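Local coordinates for protein probable mannosyltransferase KTR4 (PDB 5A07) that is a probable mannosyltransferase of the GT-A class whose lumenal part binds guanosine-5'-diphosphate and a manganese ion, at residues B[125-130]-B[157-162]. Numbering follows the deposited sequence.
Sequences QLEEEY and ILPKDR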
# COMPACT_ATOMS: atom_id res chain seq x y z
N GLN B 125 1.40 -14.58 13.56
CA GLN B 125 2.32 -14.72 12.46
C GLN B 125 3.36 -13.62 12.33
O GLN B 125 4.56 -13.90 12.02
CB GLN B 125 1.50 -14.86 11.18
CG GLN B 125 0.84 -16.23 11.26
CD GLN B 125 0.12 -16.46 10.05
OE1 GLN B 125 -1.08 -16.19 10.02
NE2 GLN B 125 0.82 -16.70 9.00
N LEU B 126 2.96 -12.38 12.58
CA LEU B 126 3.93 -11.26 12.51
C LEU B 126 4.92 -11.41 13.66
O LEU B 126 6.13 -11.13 13.50
CB LEU B 126 3.22 -9.90 12.62
CG LEU B 126 4.12 -8.69 12.68
CD1 LEU B 126 4.88 -8.61 11.41
CD2 LEU B 126 3.23 -7.45 12.90
N GLU B 127 4.46 -11.84 14.83
CA GLU B 127 5.39 -12.04 15.97
C GLU B 127 6.41 -13.17 15.62
O GLU B 127 7.63 -13.03 15.82
CB GLU B 127 4.61 -12.43 17.22
CG GLU B 127 3.93 -11.26 17.93
CD GLU B 127 4.90 -10.36 18.69
OE1 GLU B 127 5.79 -10.92 19.38
OE2 GLU B 127 4.77 -9.11 18.66
N GLU B 128 5.89 -14.27 15.14
CA GLU B 128 6.71 -15.45 14.88
C GLU B 128 7.75 -15.16 13.78
O GLU B 128 8.89 -15.58 13.89
CB GLU B 128 5.82 -16.61 14.45
CG GLU B 128 6.53 -17.93 14.05
CD GLU B 128 7.53 -18.44 15.12
OE1 GLU B 128 7.40 -18.10 16.32
OE2 GLU B 128 8.52 -19.10 14.78
N GLU B 129 7.39 -14.42 12.74
CA GLU B 129 8.30 -14.23 11.64
C GLU B 129 9.18 -13.00 11.83
O GLU B 129 10.17 -12.85 11.13
CB GLU B 129 7.53 -14.07 10.32
CG GLU B 129 6.66 -15.28 9.95
CD GLU B 129 7.38 -16.67 9.96
OE1 GLU B 129 8.60 -16.74 9.74
OE2 GLU B 129 6.70 -17.71 10.28
N TYR B 130 8.79 -12.09 12.72
CA TYR B 130 9.49 -10.81 12.89
C TYR B 130 9.55 -10.24 14.30
O TYR B 130 10.64 -10.14 14.94
CB TYR B 130 8.92 -9.75 11.93
CG TYR B 130 9.58 -8.38 12.13
CD1 TYR B 130 10.90 -8.18 11.80
CD2 TYR B 130 8.91 -7.33 12.71
CE1 TYR B 130 11.53 -6.98 11.99
CE2 TYR B 130 9.53 -6.06 12.91
CZ TYR B 130 10.85 -5.92 12.55
OH TYR B 130 11.50 -4.72 12.67
N ILE B 157 -2.41 -13.08 24.03
CA ILE B 157 -1.64 -13.80 23.01
C ILE B 157 -0.28 -13.18 22.72
O ILE B 157 0.43 -13.67 21.86
CB ILE B 157 -2.51 -14.09 21.75
CG1 ILE B 157 -3.13 -12.81 21.18
CG2 ILE B 157 -3.62 -15.03 22.13
CD1 ILE B 157 -2.21 -12.10 20.24
N LEU B 158 0.09 -12.13 23.45
CA LEU B 158 1.35 -11.45 23.29
C LEU B 158 2.20 -11.61 24.51
O LEU B 158 1.66 -11.77 25.58
CB LEU B 158 1.10 -9.95 23.06
CG LEU B 158 0.66 -9.56 21.62
CD1 LEU B 158 0.19 -8.10 21.59
CD2 LEU B 158 1.78 -9.78 20.62
N PRO B 159 3.52 -11.47 24.38
CA PRO B 159 4.31 -11.48 25.60
C PRO B 159 3.92 -10.37 26.55
O PRO B 159 3.38 -9.30 26.15
CB PRO B 159 5.72 -11.25 25.12
CG PRO B 159 5.70 -11.72 23.72
CD PRO B 159 4.34 -11.40 23.18
N LYS B 160 4.18 -10.62 27.83
CA LYS B 160 3.77 -9.66 28.86
C LYS B 160 4.45 -8.29 28.68
O LYS B 160 3.89 -7.26 29.00
CB LYS B 160 4.08 -10.33 30.23
CG LYS B 160 4.57 -9.48 31.37
CD LYS B 160 5.25 -10.36 32.43
CE LYS B 160 5.81 -9.49 33.52
NZ LYS B 160 4.65 -8.92 34.25
N ASP B 161 5.65 -8.26 28.16
CA ASP B 161 6.32 -6.94 27.99
C ASP B 161 5.93 -6.17 26.68
O ASP B 161 6.43 -5.09 26.44
CB ASP B 161 7.87 -7.12 28.01
CG ASP B 161 8.38 -8.18 27.00
OD1 ASP B 161 7.59 -9.08 26.60
OD2 ASP B 161 9.57 -8.14 26.61
N ARG B 162 5.12 -6.75 25.81
CA ARG B 162 4.79 -6.08 24.59
C ARG B 162 3.83 -4.95 24.92
O ARG B 162 2.79 -5.13 25.53
CB ARG B 162 4.10 -7.02 23.60
CG ARG B 162 3.95 -6.45 22.19
CD ARG B 162 5.29 -6.37 21.44
NE ARG B 162 5.85 -7.66 21.06
CZ ARG B 162 6.88 -8.27 21.66
NH1 ARG B 162 7.52 -7.69 22.68
NH2 ARG B 162 7.21 -9.48 21.32
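L158 is the first residue of the 157-162 loop to meet E127, the single residue of helix 116-131 within 125-130 that reaches across. Its CD2 methyl lies against the glutamate chain, 3.7 Å from E127 CG and 3.6 Å from E127 OE2, the two side chains crossing at about a right angle. The same leucine also rests on I123, one turn earlier in the helix, and on Y138 of strand 138-142. P159 adds a lighter touch, with its CD 4.1 Å from E127 OE1, and opens a type I turn closed by the bond from R162 N to P159 O. That turn carries the chain round to R162, whose side chain heads back to the helix. With CG anti to the backbone N (chi1 -170°) and bends at chi2 and chi3, the arginine presents the NE edge of its guanidinium to the carboxylate. The result is a side-on, two-pronged salt bridge. R162 NH2 donates to the syn lone pair of E127 OE1 at 2.8 Å, almost straight at 176°, while R162 NE reaches E127 OE2 at 3.0 Å, likewise on the syn side but tilted from the carboxylate plane. The two flat groups are nearly coplanar, 22° apart. E127 OE2 also bonds to the Y138 hydroxyl and to N131 ND2. In the GT-A fold the contact ties helix 116-131 to the loop between helix 148-156 and strand 164-168, the parallel neighbour of 138-142. It exemplifies how a buried carboxylate is paid for by a side-on arginine plus neutral partners: together their bonds should restrict its rotation, and R162's opposite charge, with Y138 and N131, would be expected to favour its ionised form.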